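Local atomic coordinates of endo-beta-1,4-glucanase (cellulase B) (Bacillus halodurans, PDB entry 4V2X), a protein that hydrolyses internal beta-1,4 linkages of glucans, combining a family 5 catalytic module with an Ig-like module and a family 46 carbohydrate-binding module. Residues 68-76 with 85-94; 140-151 with 186-196. One frame throughout, in Å; residues are numbered along the deposited sequence.

Contact 1. Residues 68-76 with 85-94; sequences GWNLGNTFD and WGNPRVTREL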
loop_
_atom_site.group_PDB
_atom_site.type_symbol
_atom_site.label_atom_id
_atom_site.label_comp_id
_atom_site.label_asym_id
_atom_site.label_seq_id
_atom_site.Cartn_x
_atom_site.Cartn_y
_atom_site.Cartn_z
ATOM N N GLY A 68 18.803 -14.095 22.346
ATOM C CA GLY A 68 19.336 -12.737 22.314
ATOM C C GLY A 68 19.049 -11.905 23.548
ATOM O O GLY A 68 18.179 -12.237 24.357
ATOM N N TRP A 69 19.772 -10.796 23.663
ATOM C CA TRP A 69 19.676 -9.900 24.806
ATOM C C TRP A 69 19.829 -8.458 24.327
ATOM O O TRP A 69 20.667 -8.180 23.464
ATOM C CB TRP A 69 20.784 -10.275 25.789
ATOM C CG TRP A 69 20.839 -9.498 27.063
ATOM C CD1 TRP A 69 20.143 -9.752 28.205
ATOM C CD2 TRP A 69 21.681 -8.378 27.348
ATOM N NE1 TRP A 69 20.487 -8.853 29.181
ATOM C CE2 TRP A 69 21.428 -7.997 28.681
ATOM C CE3 TRP A 69 22.628 -7.657 26.608
ATOM C CZ2 TRP A 69 22.080 -6.928 29.288
ATOM C CZ3 TRP A 69 23.279 -6.597 27.213
ATOM C CH2 TRP A 69 22.997 -6.239 28.541
ATOM N N ASN A 70 19.013 -7.556 24.868
ATOM C CA ASN A 70 19.109 -6.125 24.567
ATOM C C ASN A 70 19.948 -5.395 25.599
ATOM O O ASN A 70 19.728 -5.539 26.801
ATOM C CB ASN A 70 17.740 -5.439 24.583
ATOM C CG ASN A 70 16.957 -5.629 23.305
ATOM O OD1 ASN A 70 16.949 -4.757 22.438
ATOM N ND2 ASN A 70 16.254 -6.751 23.200
ATOM N N LEU A 71 20.888 -4.595 25.115
ATOM C CA LEU A 71 21.601 -3.624 25.920
ATOM C C LEU A 71 20.707 -2.394 26.066
ATOM O O LEU A 71 20.921 -1.367 25.423
ATOM C CB LEU A 71 22.922 -3.268 25.228
ATOM C CG LEU A 71 23.862 -2.311 25.946
ATOM C CD1 LEU A 71 24.412 -2.945 27.214
ATOM C CD2 LEU A 71 24.977 -1.909 24.999
ATOM N N GLY A 72 19.681 -2.515 26.902
ATOM C CA GLY A 72 18.643 -1.500 26.992
ATOM C C GLY A 72 18.982 -0.297 27.849
ATOM O O GLY A 72 19.841 -0.368 28.736
ATOM N N ASN A 73 18.276 0.804 27.590
ATOM C CA ASN A 73 18.448 2.062 28.316
ATOM C C ASN A 73 19.911 2.465 28.411
ATOM O O ASN A 73 20.373 2.903 29.461
ATOM C CB ASN A 73 17.832 1.979 29.724
ATOM C CG ASN A 73 16.316 2.119 29.724
ATOM O OD1 ASN A 73 15.710 2.328 30.786
ATOM N ND2 ASN A 73 15.699 2.011 28.567
ATOM N N THR A 74 20.629 2.281 27.310
ATOM C CA THR A 74 22.059 2.552 27.252
ATOM C C THR A 74 22.290 3.552 26.109
ATOM O O THR A 74 21.999 4.742 26.280
ATOM C CB THR A 74 22.846 1.230 27.152
ATOM O OG1 THR A 74 22.440 0.371 28.232
ATOM C CG2 THR A 74 24.340 1.462 27.250
ATOM N N PHE A 75 22.753 3.109 24.944
ATOM C CA PHE A 75 22.926 4.043 23.817
ATOM C C PHE A 75 21.597 4.608 23.328
ATOM O O PHE A 75 21.569 5.644 22.670
ATOM C CB PHE A 75 23.709 3.400 22.680
ATOM C CG PHE A 75 25.127 3.061 23.056
ATOM C CD1 PHE A 75 26.067 4.063 23.258
ATOM C CD2 PHE A 75 25.518 1.738 23.214
ATOM C CE1 PHE A 75 27.371 3.747 23.606
ATOM C CE2 PHE A 75 26.813 1.420 23.561
ATOM C CZ PHE A 75 27.742 2.423 23.756
ATOM N N ASP A 76 20.509 3.914 23.661
ATOM C CA ASP A 76 19.164 4.398 23.385
ATOM C C ASP A 76 18.693 5.498 24.331
ATOM O O ASP A 76 17.718 6.179 24.030
ATOM C CB ASP A 76 18.153 3.239 23.381
ATOM C CG ASP A 76 18.319 2.302 24.559
ATOM O OD1 ASP A 76 19.476 1.933 24.900
ATOM O OD2 ASP A 76 17.282 1.905 25.128
ATOM N N TRP A 85 20.214 7.408 31.670
ATOM C CA TRP A 85 19.130 6.706 32.353
ATOM C C TRP A 85 19.610 5.752 33.454
ATOM O O TRP A 85 18.901 4.822 33.851
ATOM C CB TRP A 85 18.241 6.010 31.311
ATOM C CG TRP A 85 17.366 6.965 30.526
ATOM C CD1 TRP A 85 17.162 8.301 30.766
ATOM C CD2 TRP A 85 16.541 6.639 29.398
ATOM N NE1 TRP A 85 16.277 8.820 29.851
ATOM C CE2 TRP A 85 15.875 7.820 29.006
ATOM C CE3 TRP A 85 16.295 5.457 28.687
ATOM C CZ2 TRP A 85 14.991 7.858 27.926
ATOM C CZ3 TRP A 85 15.421 5.494 27.616
ATOM C CH2 TRP A 85 14.773 6.687 27.247
ATOM N N GLY A 86 20.810 6.010 33.972
ATOM C CA GLY A 86 21.285 5.354 35.184
ATOM C C GLY A 86 22.141 4.122 34.993
ATOM O O GLY A 86 22.625 3.562 35.973
ATOM N N ASN A 87 22.331 3.680 33.753
ATOM C CA ASN A 87 23.272 2.591 33.500
ATOM C C ASN A 87 24.695 3.114 33.354
ATOM O O ASN A 87 24.898 4.250 32.930
ATOM C CB ASN A 87 22.870 1.778 32.274
ATOM C CG ASN A 87 21.657 0.915 32.533
ATOM O OD1 ASN A 87 21.574 0.230 33.558
ATOM N ND2 ASN A 87 20.709 0.942 31.614
ATOM N N PRO A 88 25.684 2.291 33.736
ATOM C CA PRO A 88 27.063 2.742 33.624
ATOM C C PRO A 88 27.551 2.667 32.183
ATOM O O PRO A 88 26.924 2.022 31.347
ATOM C CB PRO A 88 27.820 1.760 34.508
ATOM C CG PRO A 88 27.016 0.512 34.459
ATOM C CD PRO A 88 25.586 0.946 34.332
ATOM N N ARG A 89 28.663 3.333 31.895
ATOM C CA ARG A 89 29.334 3.125 30.625
ATOM C C ARG A 89 29.542 1.616 30.431
ATOM O O ARG A 89 29.774 0.876 31.393
ATOM C CB ARG A 89 30.678 3.866 30.595
ATOM C CG ARG A 89 30.568 5.382 30.466
ATOM C CD ARG A 89 30.236 5.807 29.044
ATOM N NE ARG A 89 30.166 7.261 28.858
ATOM C CZ ARG A 89 31.153 8.041 28.412
ATOM N NH1 ARG A 89 32.350 7.537 28.105
ATOM N NH2 ARG A 89 30.943 9.348 28.285
ATOM N N VAL A 90 29.437 1.170 29.185
ATOM C CA VAL A 90 29.551 -0.238 28.849
ATOM C C VAL A 90 30.992 -0.707 29.039
ATOM O O VAL A 90 31.931 -0.082 28.540
ATOM C CB VAL A 90 29.114 -0.512 27.394
ATOM C CG1 VAL A 90 29.228 -1.997 27.070
ATOM C CG2 VAL A 90 27.682 -0.011 27.164
ATOM N N THR A 91 31.162 -1.797 29.778
ATOM C CA THR A 91 32.479 -2.423 29.927
ATOM C C THR A 91 32.584 -3.636 29.013
ATOM O O THR A 91 31.572 -4.245 28.650
ATOM C CB THR A 91 32.719 -2.889 31.370
ATOM O OG1 THR A 91 31.753 -3.890 31.713
ATOM C CG2 THR A 91 32.610 -1.718 32.340
ATOM N N ARG A 92 33.812 -4.011 28.657
ATOM C CA ARG A 92 34.013 -5.246 27.913
ATOM C C ARG A 92 33.493 -6.433 28.725
ATOM O O ARG A 92 32.955 -7.389 28.169
ATOM C CB ARG A 92 35.490 -5.461 27.560
ATOM C CG ARG A 92 35.665 -6.552 26.519
ATOM C CD ARG A 92 37.114 -6.827 26.155
ATOM N NE ARG A 92 37.191 -7.454 24.834
ATOM C CZ ARG A 92 36.823 -8.703 24.554
ATOM N NH1 ARG A 92 36.350 -9.514 25.500
ATOM N NH2 ARG A 92 36.931 -9.152 23.307
ATOM N N GLU A 93 33.660 -6.358 30.042
ATOM C CA GLU A 93 33.261 -7.440 30.925
ATOM C C GLU A 93 31.759 -7.719 30.832
ATOM O O GLU A 93 31.349 -8.873 30.854
ATOM C CB GLU A 93 33.673 -7.133 32.367
ATOM C CG GLU A 93 33.370 -8.254 33.344
ATOM C CD GLU A 93 34.163 -8.153 34.638
ATOM O OE1 GLU A 93 34.833 -7.124 34.869
ATOM O OE2 GLU A 93 34.104 -9.117 35.426
ATOM N N LEU A 94 30.944 -6.678 30.713
ATOM C CA LEU A 94 29.486 -6.881 30.570
ATOM C C LEU A 94 29.158 -7.769 29.375
ATOM O O LEU A 94 28.352 -8.700 29.468
ATOM C CB LEU A 94 28.772 -5.539 30.413
ATOM C CG LEU A 94 27.261 -5.611 30.163
ATOM C CD1 LEU A 94 26.550 -6.316 31.313
ATOM C CD2 LEU A 94 26.722 -4.211 29.950
HETATM O O HOH W 1 21.636 4.868 31.013
HETATM O O HOH W 2 17.265 2.647 33.313
#
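The carbonyl O of N73 is gripped by two donors: the side-chain amide of N87, with ND2 2.9 Å from N73 O, and a water that donates to the same oxygen. The amide nitrogen comes from above the carbonyl plane, 59° out of it, while the oxygen lies close to the plane of the N87 amide. The same water accepts from the backbone N of both W85 and N87, tying the turn at N73 to the chain facing it. With N87 replaced by a leucine, N73 O would probably keep only its water across the contact, leaving the loop less firmly fixed. The turn is also held from within, T74 N donating to D76 OD1 (2.7 Å). Beside it, the N73 amide meets the edge of the W85 indole, N73 CG lying 3.5 Å from W85 CE3 with the two planes 68° apart. Farther along, with V90 CG1 anti to the backbone N (chi1 -179°), CG2 is left anti to the carbonyl carbon and meets T74 CG2 at 3.7 Å and L71 CD2 and F75 CE2, both at 4.0 Å. L71 sends its other methyl, CD1, to L94 CD2 (3.8 Å), just inside a helix whose N-cap is T91. This is the first strand-to-helix connection of the (beta/alpha)8 barrel, where the loop after strand 68-70 packs on the chain leading into helix 92-100.

Contact 2. Residues 140-151 with 186-196; sequences LEEDLYVMINLH and YPTKLMFESVN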
loop_
_atom_site.group_PDB
_atom_site.type_symbol
_atom_site.label_atom_id
_atom_site.label_comp_id
_atom_site.label_asym_id
_atom_site.label_seq_id
_atom_site.Cartn_x
_atom_site.Cartn_y
_atom_site.Cartn_z
ATOM N N LEU A 140 31.198 -8.646 18.692
ATOM C CA LEU A 140 31.651 -9.475 17.571
ATOM C C LEU A 140 32.851 -10.334 17.992
ATOM O O LEU A 140 32.945 -11.498 17.604
ATOM C CB LEU A 140 31.987 -8.628 16.341
ATOM C CG LEU A 140 30.827 -7.917 15.634
ATOM C CD1 LEU A 140 31.347 -6.916 14.613
ATOM C CD2 LEU A 140 29.891 -8.917 14.970
ATOM N N GLU A 141 33.742 -9.767 18.803
ATOM C CA GLU A 141 34.905 -10.506 19.330
ATOM C C GLU A 141 34.469 -11.682 20.206
ATOM O O GLU A 141 35.126 -12.726 20.234
ATOM C CB GLU A 141 35.833 -9.577 20.114
ATOM C CG GLU A 141 36.662 -8.654 19.225
ATOM C CD GLU A 141 37.250 -7.456 19.957
ATOM O OE1 GLU A 141 37.304 -7.453 21.206
ATOM O OE2 GLU A 141 37.673 -6.505 19.268
ATOM N N GLU A 142 33.349 -11.510 20.903
ATOM C CA GLU A 142 32.767 -12.573 21.712
ATOM C C GLU A 142 31.881 -13.501 20.888
ATOM O O GLU A 142 31.123 -14.284 21.446
ATOM C CB GLU A 142 31.980 -11.973 22.882
ATOM C CG GLU A 142 32.845 -11.260 23.906
ATOM C CD GLU A 142 33.755 -12.212 24.664
ATOM O OE1 GLU A 142 33.276 -13.292 25.062
ATOM O OE2 GLU A 142 34.943 -11.884 24.858
ATOM N N ASP A 143 31.975 -13.404 19.563
ATOM C CA ASP A 143 31.280 -14.299 18.644
ATOM C C ASP A 143 29.764 -14.103 18.606
ATOM O O ASP A 143 29.029 -14.997 18.177
ATOM C CB ASP A 143 31.597 -15.765 18.973
ATOM C CG ASP A 143 31.359 -16.684 17.801
ATOM O OD1 ASP A 143 31.489 -16.222 16.645
ATOM O OD2 ASP A 143 31.034 -17.868 18.033
ATOM N N LEU A 144 29.302 -12.935 19.047
ATOM C CA LEU A 144 27.882 -12.624 19.029
ATOM C C LEU A 144 27.471 -12.016 17.705
ATOM O O LEU A 144 28.259 -11.349 17.043
ATOM C CB LEU A 144 27.541 -11.636 20.146
ATOM C CG LEU A 144 27.910 -12.062 21.566
ATOM C CD1 LEU A 144 27.667 -10.919 22.536
ATOM C CD2 LEU A 144 27.125 -13.295 21.977
ATOM N N TYR A 145 26.217 -12.257 17.332
ATOM C CA TYR A 145 25.539 -11.459 16.313
ATOM C C TYR A 145 25.181 -10.144 16.984
ATOM O O TYR A 145 24.979 -10.100 18.202
ATOM C CB TYR A 145 24.260 -12.155 15.822
ATOM C CG TYR A 145 24.536 -13.396 15.021
ATOM C CD1 TYR A 145 24.794 -14.610 15.650
ATOM C CD2 TYR A 145 24.564 -13.358 13.633
ATOM C CE1 TYR A 145 25.072 -15.752 14.918
ATOM C CE2 TYR A 145 24.845 -14.493 12.893
ATOM C CZ TYR A 145 25.100 -15.686 13.539
ATOM O OH TYR A 145 25.377 -16.818 12.796
ATOM N N VAL A 146 25.097 -9.082 16.192
ATOM C CA VAL A 146 24.835 -7.744 16.701
ATOM C C VAL A 146 23.797 -7.044 15.833
ATOM O O VAL A 146 23.898 -7.052 14.609
ATOM C CB VAL A 146 26.120 -6.884 16.700
ATOM C CG1 VAL A 146 25.838 -5.494 17.258
ATOM C CG2 VAL A 146 27.227 -7.569 17.483
ATOM N N MET A 147 22.813 -6.415 16.470
ATOM C CA MET A 147 21.830 -5.600 15.758
ATOM C C MET A 147 21.917 -4.177 16.267
ATOM O O MET A 147 21.836 -3.950 17.470
ATOM C CB MET A 147 20.407 -6.132 15.982
ATOM C CG MET A 147 19.321 -5.432 15.168
ATOM S SD MET A 147 17.625 -5.928 15.571
ATOM C CE MET A 147 17.735 -7.713 15.495
ATOM N N ILE A 148 22.085 -3.226 15.352
ATOM C CA ILE A 148 22.001 -1.814 15.692
ATOM C C ILE A 148 20.846 -1.198 14.911
ATOM O O ILE A 148 20.407 -1.742 13.888
ATOM C CB ILE A 148 23.299 -1.033 15.388
ATOM C CG1 ILE A 148 23.647 -1.106 13.900
ATOM C CG2 ILE A 148 24.445 -1.546 16.257
ATOM C CD1 ILE A 148 24.785 -0.188 13.505
ATOM N N ASN A 149 20.367 -0.057 15.386
ATOM C CA ASN A 149 19.206 0.581 14.786
ATOM C C ASN A 149 19.202 2.101 14.946
ATOM O O ASN A 149 20.185 2.679 15.392
ATOM C CB ASN A 149 17.934 -0.017 15.402
ATOM C CG ASN A 149 17.722 0.392 16.854
ATOM O OD1 ASN A 149 18.394 1.284 17.375
ATOM N ND2 ASN A 149 16.758 -0.259 17.514
ATOM N N LEU A 150 18.101 2.734 14.548
ATOM C CA LEU A 150 17.737 4.052 15.072
ATOM C C LEU A 150 16.625 3.752 16.047
ATOM O O LEU A 150 15.664 3.068 15.681
ATOM C CB LEU A 150 17.223 5.006 13.987
ATOM C CG LEU A 150 17.871 5.008 12.610
ATOM C CD1 LEU A 150 17.185 6.044 11.731
ATOM C CD2 LEU A 150 19.366 5.271 12.704
ATOM N N HIS A 151 16.744 4.228 17.283
ATOM C CA HIS A 151 15.822 3.787 18.332
ATOM C C HIS A 151 14.770 4.840 18.670
ATOM O O HIS A 151 13.772 4.935 17.968
ATOM C CB HIS A 151 16.594 3.305 19.553
ATOM C CG HIS A 151 15.800 2.406 20.439
ATOM N ND1 HIS A 151 15.569 1.081 20.138
ATOM C CD2 HIS A 151 15.191 2.636 21.621
ATOM C CE1 HIS A 151 14.865 0.530 21.110
ATOM N NE2 HIS A 151 14.605 1.459 22.013
ATOM N N TYR A 186 32.316 -4.334 8.099
ATOM C CA TYR A 186 32.143 -5.183 9.283
ATOM C C TYR A 186 31.570 -6.543 8.900
ATOM O O TYR A 186 30.851 -6.645 7.911
ATOM C CB TYR A 186 31.231 -4.509 10.309
ATOM C CG TYR A 186 31.955 -3.522 11.186
ATOM C CD1 TYR A 186 32.658 -2.453 10.637
ATOM C CD2 TYR A 186 31.936 -3.653 12.568
ATOM C CE1 TYR A 186 33.335 -1.555 11.441
ATOM C CE2 TYR A 186 32.599 -2.756 13.380
ATOM C CZ TYR A 186 33.294 -1.709 12.812
ATOM O OH TYR A 186 33.963 -0.830 13.621
ATOM N N PRO A 187 31.881 -7.589 9.686
ATOM C CA PRO A 187 31.331 -8.923 9.423
ATOM C C PRO A 187 29.812 -8.892 9.310
ATOM O O PRO A 187 29.169 -8.061 9.954
ATOM C CB PRO A 187 31.743 -9.727 10.656
ATOM C CG PRO A 187 32.943 -9.026 11.192
ATOM C CD PRO A 187 32.749 -7.573 10.878
ATOM N N THR A 188 29.245 -9.789 8.507
ATOM C CA THR A 188 27.791 -9.801 8.301
ATOM C C THR A 188 27.006 -10.277 9.528
ATOM O O THR A 188 25.777 -10.253 9.513
ATOM C CB THR A 188 27.391 -10.657 7.087
ATOM O OG1 THR A 188 27.920 -11.980 7.225
ATOM C CG2 THR A 188 27.922 -10.020 5.807
ATOM N N LYS A 189 27.711 -10.697 10.578
ATOM C CA LYS A 189 27.080 -10.961 11.879
ATOM C C LYS A 189 26.558 -9.670 12.521
ATOM O O LYS A 189 25.748 -9.724 13.455
ATOM C CB LYS A 189 28.047 -11.679 12.817
ATOM C CG LYS A 189 28.381 -13.082 12.330
ATOM C CD LYS A 189 29.308 -13.819 13.273
ATOM C CE LYS A 189 28.581 -14.293 14.512
ATOM N NZ LYS A 189 29.450 -15.206 15.306
ATOM N N LEU A 190 27.037 -8.525 12.035
ATOM C CA LEU A 190 26.416 -7.225 12.332
ATOM C C LEU A 190 25.271 -6.991 11.344
ATOM O O LEU A 190 25.483 -6.998 10.124
ATOM C CB LEU A 190 27.435 -6.083 12.223
ATOM C CG LEU A 190 26.900 -4.651 12.367
ATOM C CD1 LEU A 190 26.253 -4.426 13.731
ATOM C CD2 LEU A 190 28.016 -3.645 12.127
ATOM N N MET A 191 24.063 -6.817 11.871
ATOM C CA MET A 191 22.881 -6.542 11.049
ATOM C C MET A 191 22.297 -5.176 11.405
ATOM O O MET A 191 22.502 -4.679 12.513
ATOM C CB MET A 191 21.828 -7.641 11.228
ATOM C CG MET A 191 21.113 -7.632 12.572
ATOM S SD MET A 191 20.441 -9.246 13.016
ATOM C CE MET A 191 21.929 -10.028 13.642
ATOM N N PHE A 192 21.585 -4.575 10.452
ATOM C CA PHE A 192 20.958 -3.266 10.640
ATOM C C PHE A 192 19.443 -3.387 10.721
ATOM O O PHE A 192 18.838 -4.093 9.918
ATOM C CB PHE A 192 21.253 -2.331 9.459
ATOM C CG PHE A 192 22.719 -2.093 9.179
ATOM C CD1 PHE A 192 23.693 -2.244 10.150
ATOM C CD2 PHE A 192 23.108 -1.653 7.914
ATOM C CE1 PHE A 192 25.029 -1.995 9.861
ATOM C CE2 PHE A 192 24.439 -1.403 7.620
ATOM C CZ PHE A 192 25.403 -1.577 8.593
ATOM N N GLU A 193 18.848 -2.647 11.656
ATOM C CA GLU A 193 17.392 -2.548 11.825
ATOM C C GLU A 193 16.968 -1.104 11.556
ATOM O O GLU A 193 17.482 -0.174 12.171
ATOM C CB GLU A 193 17.023 -2.957 13.250
ATOM C CG GLU A 193 15.561 -2.801 13.641
ATOM C CD GLU A 193 15.341 -2.981 15.135
ATOM O OE1 GLU A 193 16.311 -2.858 15.914
ATOM O OE2 GLU A 193 14.193 -3.245 15.537
ATOM N N SER A 194 16.015 -0.922 10.644
ATOM C CA SER A 194 15.706 0.394 10.077
ATOM C C SER A 194 15.279 1.447 11.100
ATOM O O SER A 194 15.782 2.573 11.082
ATOM C CB SER A 194 14.603 0.248 9.027
ATOM O OG SER A 194 13.438 -0.318 9.592
ATOM N N VAL A 195 14.342 1.085 11.977
ATOM C CA VAL A 195 13.803 2.014 12.970
ATOM C C VAL A 195 13.057 1.228 14.041
ATOM O O VAL A 195 12.348 0.271 13.730
ATOM C CB VAL A 195 12.861 3.066 12.327
ATOM C CG1 VAL A 195 11.750 2.411 11.522
ATOM C CG2 VAL A 195 12.259 3.990 13.388
ATOM N N ASN A 196 13.217 1.631 15.296
ATOM C CA ASN A 196 12.496 0.986 16.396
ATOM C C ASN A 196 11.029 1.414 16.485
ATOM O O ASN A 196 10.733 2.601 16.472
ATOM C CB ASN A 196 13.163 1.330 17.721
ATOM C CG ASN A 196 12.575 0.554 18.877
ATOM O OD1 ASN A 196 12.617 -0.669 18.882
ATOM N ND2 ASN A 196 12.038 1.255 19.864
HETATM O O HOH W 3 30.734 -12.424 15.827
#
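Two adjacent parallel strands of the (beta/alpha)8 barrel, 145-149 and 190-193, are paired here from their N-terminal ends to the C-terminal ends, where such enzymes carry their active sites. Their backbone bonds run V146 N to K189 O, M191 N to V146 O (2.8 Å), I148 N to M191 O and E193 N to I148 O; beyond the strands N196 N reaches L150 O, whereas the buried N of L150 has no partner. At the N-terminal end K189 runs across the Y145 ring, its CE 3.8 Å from the ring centroid and over the face, a CH-pi contact with a longer cation-pi component. A bend at chi3 (75°) carries K189 NZ on to D143, which it meets in a salt bridge at OD1 (2.6 Å) and a hydrogen bond at the backbone O (2.9 Å). D143 ends helix 126-141 in a Schellman motif, so the lysine ties that helix end to the start of strand 190-193. On the face bearing V146, I148, L190 and F192 the packing is apolar, V146 CG1 lying 3.7 Å from L190 CD1. The other face becomes polar toward the C-terminal end: N149, whose strongest polar partner is V110, approaches E193 OE1 with ND2 (3.1 Å) from above the carboxylate plane, and ND2 also donates to H151 ND1 (3.2 Å) almost in the imidazole plane. N196 lays its amide over a face of H151, N196 ND2 lying 3.2 Å from H151 CE1. Its position is consistent with that of the asparagine preceding the acid/base glutamate in clan GH-A glycosidases. R107 of strand 105-108 takes up E193 OE1 and N196 OD1, while V239 of strand 238-241 packs against M147, M191 and E193.

Both contacts are largely buried, with exposure confined to the margins, at W85 in contact 1 and at D143 and P187 in contact 2; they belong to the same barrel but join different kinds of element. Contact 1 is a local loop-to-loop closure within one beta-alpha-beta unit, resting on a single direct hydrogen bond, two bridging waters and a patch of methyl groups. Contact 2 is dominated by regular strand pairing, with a lysine-aspartate salt bridge at the N-terminal end and a buried network of N149, E193, H151 and N196 at the other. They touch twice: R92 of contact 1 forms salt bridges with E141 and E142 of contact 2, and D76 packs against H151.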